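Local structure of GNA33 (Neisseria gonorrhoeae FA 1090, 2G5D) at residues V235-F238 with F239-I242; T286-Q289 with G290-Y294. The protein probably cleaves peptidoglycan exolytically between N-acetylmuramic acid and N-acetylglucosamine, forming a 1,6-anhydro bond in the muramic acid residue. All blocks are in the same frame, centred on the assembly; numbering follows the deposited sequence.

Interaction 1 (V235-F238 with F239-I242); sequences VELF and FMHI
F238 meets the next turn of its own helix through F239 and I242. Its CB and CG border the peptide to F239. CG stands anti to the backbone N (chi1 -179°), which sends the ring out from the helix flank with its CD2-CE2 side turned toward I242. On the ring, CD2 meets both F239 CD1 and the tip of I242, and CE2 comes closest to that tip, 3.4 Å from I242 CD1. As a whole the F238 ring points its edge at the face of F239 in an offset edge-to-face pair, with the planes at 65°. The same I242 CD1 sits over a face of the F239 ring, near its rim, so a single methyl contacts both phenyl groups. At the F239 edge, V235 O lies in the ring plane, 3.3 Å from CD1, and also accepts the bond from F239 N at 3.0 Å. V235 runs alongside F239, its CG1 4.0 Å from CD1.

On another flank, the carbonyl of L237 is gripped twice by H241. The backbone N of H241 donates at 3.2 Å to L237 O, and its ring ND1 donates to that oxygen at 3.1 Å from the opposite face of the carbonyl plane. This second bond is somewhat bent (N-H...O 149°), with ND1 above the carbonyl plane and the oxygen tilted from the imidazole plane. It fixes the rotation of the imidazole, whose ring also meets Y312 and F315 edge-to-face. L237 CD2 touches M240 CE at 3.5 Å, and both side chains pack on I140 of strand 138-141. Backbone bonds from F239, M240 and H241 each go back four residues, with a weak fourth from I242 to F238. This pattern is that of a regular alpha-helix, here helix 234-243 within the MltA-specific insert domain, with a side-chain-to-backbone bond added to one turn.

Interaction 2 (T286-Q289 with G290-Y294); sequences TSMQ and GIKAY
T286 meets I291 through its carbonyl: T286 O is 3.4 Å from I291 CD1, the end of a side chain that reaches back over the start of helix 288-297. The hydroxyl of T286 turns elsewhere, bonded to the carbonyl of G272. S287 follows at the N-cap position, although its side chain makes no capping bond. Its carbonyl accepts from I291 N at 2.9 Å, and I291 CG1 rests close to the same oxygen.

M288 starts the helix. Its carbonyl takes the amide of K292 at 2.8 Å, while its side chain lies beside that of K292, the two pointing the same way. CG leaves M288 anti to the backbone N, and the bends at chi2 (-111°) and chi3 bring the methyl round to the lysine. CE thus rests 3.5 Å from K292 CB and 3.6 Å from K292 CD. K292 is extended throughout, so the methyl rests against the aliphatic stem at CB and CD and leaves the ammonium group to go on to E236, with which it forms a salt bridge. At exposed Q289, the carbonyl accepts from A293 N at 3.1 Å.

Across these residues the hydrogen bonds are all between backbone atoms, and the side chains add carbon contacts, among themselves and with carbonyl oxygens. M288 therefore meets K292 by apolar contact along the hydrocarbon chain, while the salt bridge to E236, on another helix, probably offsets the lysine charge.

Overall arrangement
Interaction 1 lies within a helix and interaction 2 at the start of one, so neither closes a long loop, and they follow one another without nesting or crossing. From the N terminus the chain first forms interaction 1 on helix 234-243, then runs through strands 246-249 and 255-263 and helix 271-276 before reaching interaction 2 at the start of helix 288-297. Their centres are about 11 Å apart and their side chains touch. E236 OE1 and K292 NZ are 2.6 Å apart, M288 packs against E236 and F239, and V235 meets I291. The two helices are thus joined by one salt bridge and an apolar seam within the MltA-specific insert domain.

Interaction 1 (V235-F238 with F239-I242)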
# COMPACT_ATOMS: atom_id res chain seq x y z
N VAL A 235 -0.92 11.31 17.24
CA VAL A 235 -1.68 11.51 16.00
C VAL A 235 -0.82 11.15 14.79
O VAL A 235 -1.29 10.46 13.87
CB VAL A 235 -2.26 12.96 15.87
CG1 VAL A 235 -2.94 13.17 14.50
CG2 VAL A 235 -3.25 13.23 16.99
N GLU A 236 0.44 11.59 14.80
CA GLU A 236 1.40 11.14 13.78
C GLU A 236 1.54 9.62 13.79
O GLU A 236 1.66 9.01 12.72
CB GLU A 236 2.77 11.81 13.90
CG GLU A 236 2.79 13.29 13.56
CD GLU A 236 4.19 13.86 13.49
OE1 GLU A 236 4.49 14.77 14.26
OE2 GLU A 236 5.02 13.40 12.67
N LEU A 237 1.51 9.00 14.98
CA LEU A 237 1.56 7.53 15.04
C LEU A 237 0.29 6.93 14.48
O LEU A 237 0.33 5.88 13.83
CB LEU A 237 1.72 7.02 16.46
CG LEU A 237 2.63 5.82 16.76
CD1 LEU A 237 2.12 5.04 18.00
CD2 LEU A 237 2.94 4.89 15.55
N PHE A 238 -0.83 7.60 14.74
CA PHE A 238 -2.12 7.11 14.31
C PHE A 238 -2.10 7.01 12.79
O PHE A 238 -2.51 6.00 12.23
CB PHE A 238 -3.24 8.03 14.81
CG PHE A 238 -4.62 7.57 14.40
CD1 PHE A 238 -5.37 6.78 15.26
CD2 PHE A 238 -5.15 7.91 13.17
CE1 PHE A 238 -6.64 6.33 14.90
CE2 PHE A 238 -6.41 7.46 12.79
CZ PHE A 238 -7.15 6.68 13.66
N PHE A 239 -1.61 8.07 12.14
CA PHE A 239 -1.53 8.12 10.67
C PHE A 239 -0.50 7.19 10.02
O PHE A 239 -0.69 6.78 8.87
CB PHE A 239 -1.38 9.57 10.20
CG PHE A 239 -2.69 10.30 10.10
CD1 PHE A 239 -3.25 10.91 11.23
CD2 PHE A 239 -3.37 10.36 8.88
CE1 PHE A 239 -4.47 11.57 11.14
CE2 PHE A 239 -4.60 11.01 8.79
CZ PHE A 239 -5.14 11.62 9.92
N MET A 240 0.56 6.83 10.74
CA MET A 240 1.45 5.74 10.31
C MET A 240 0.67 4.44 10.17
O MET A 240 0.91 3.67 9.24
CB MET A 240 2.61 5.53 11.28
CG MET A 240 3.72 4.60 10.75
SD MET A 240 5.13 4.46 11.88
CE MET A 240 4.60 3.14 12.97
N HIS A 241 -0.25 4.20 11.11
CA HIS A 241 -1.14 3.04 11.03
C HIS A 241 -1.96 3.08 9.73
O HIS A 241 -2.09 2.08 9.04
CB HIS A 241 -2.09 2.98 12.23
CG HIS A 241 -1.50 2.35 13.45
ND1 HIS A 241 -0.41 2.87 14.11
CD2 HIS A 241 -1.90 1.28 14.18
CE1 HIS A 241 -0.14 2.13 15.17
NE2 HIS A 241 -1.03 1.16 15.23
N ILE A 242 -2.48 4.27 9.39
CA ILE A 242 -3.27 4.47 8.17
C ILE A 242 -2.49 4.18 6.88
O ILE A 242 -3.06 3.66 5.92
CB ILE A 242 -3.96 5.88 8.13
CG1 ILE A 242 -4.87 6.07 9.34
CG2 ILE A 242 -4.79 6.06 6.84
CD1 ILE A 242 -5.34 7.48 9.55

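Interaction 2 (T286-Q289 with G290-Y294)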
# COMPACT_ATOMS: atom_id res chain seq x y z
N THR A 286 -9.23 18.43 8.47
CA THR A 286 -9.19 17.03 8.88
C THR A 286 -7.87 16.30 8.48
O THR A 286 -7.73 15.08 8.62
CB THR A 286 -10.49 16.33 8.40
OG1 THR A 286 -11.35 16.14 9.53
CG2 THR A 286 -10.26 14.99 7.68
N SER A 287 -6.91 17.08 8.02
CA SER A 287 -5.58 16.60 7.69
C SER A 287 -4.88 16.11 8.96
O SER A 287 -5.23 16.51 10.07
CB SER A 287 -4.79 17.76 7.09
OG SER A 287 -5.67 18.81 6.70
N MET A 288 -3.88 15.25 8.78
CA MET A 288 -3.02 14.81 9.88
C MET A 288 -2.58 16.01 10.73
O MET A 288 -2.71 16.00 11.96
CB MET A 288 -1.82 14.07 9.31
CG MET A 288 -1.02 13.28 10.31
SD MET A 288 0.60 14.00 10.61
CE MET A 288 0.31 14.95 12.07
N GLN A 289 -2.09 17.05 10.06
CA GLN A 289 -1.51 18.23 10.69
C GLN A 289 -2.53 19.08 11.46
O GLN A 289 -2.22 19.66 12.50
CB GLN A 289 -0.78 19.06 9.63
CG GLN A 289 0.12 18.24 8.67
CD GLN A 289 -0.64 17.63 7.47
OE1 GLN A 289 -1.48 18.29 6.85
NE2 GLN A 289 -0.34 16.37 7.15
N GLY A 290 -3.75 19.15 10.93
CA GLY A 290 -4.87 19.81 11.60
C GLY A 290 -5.39 19.05 12.81
O GLY A 290 -5.78 19.64 13.81
N ILE A 291 -5.40 17.72 12.74
CA ILE A 291 -5.77 16.91 13.90
C ILE A 291 -4.67 16.99 14.97
O ILE A 291 -4.95 17.09 16.18
CB ILE A 291 -6.12 15.44 13.51
CG1 ILE A 291 -7.32 15.42 12.56
CG2 ILE A 291 -6.40 14.58 14.74
CD1 ILE A 291 -7.58 14.09 11.88
N LYS A 292 -3.42 16.97 14.53
CA LYS A 292 -2.29 17.10 15.43
C LYS A 292 -2.35 18.41 16.23
O LYS A 292 -2.16 18.39 17.46
CB LYS A 292 -0.97 16.98 14.65
CG LYS A 292 0.27 17.14 15.50
CD LYS A 292 1.51 17.17 14.65
CE LYS A 292 2.72 17.41 15.52
NZ LYS A 292 3.98 17.23 14.78
N ALA A 293 -2.63 19.52 15.55
CA ALA A 293 -2.72 20.84 16.19
C ALA A 293 -3.96 20.97 17.09
O ALA A 293 -3.87 21.54 18.19
CB ALA A 293 -2.69 21.95 15.15
N TYR A 294 -5.10 20.43 16.64
CA TYR A 294 -6.31 20.41 17.46
C TYR A 294 -6.09 19.63 18.77
O TYR A 294 -6.58 20.03 19.83
CB TYR A 294 -7.51 19.83 16.68
CG TYR A 294 -8.77 19.69 17.53
CD1 TYR A 294 -9.72 20.71 17.58
CD2 TYR A 294 -8.99 18.55 18.31
CE1 TYR A 294 -10.86 20.59 18.37
CE2 TYR A 294 -10.13 18.42 19.09
CZ TYR A 294 -11.06 19.44 19.12
OH TYR A 294 -12.19 19.31 19.91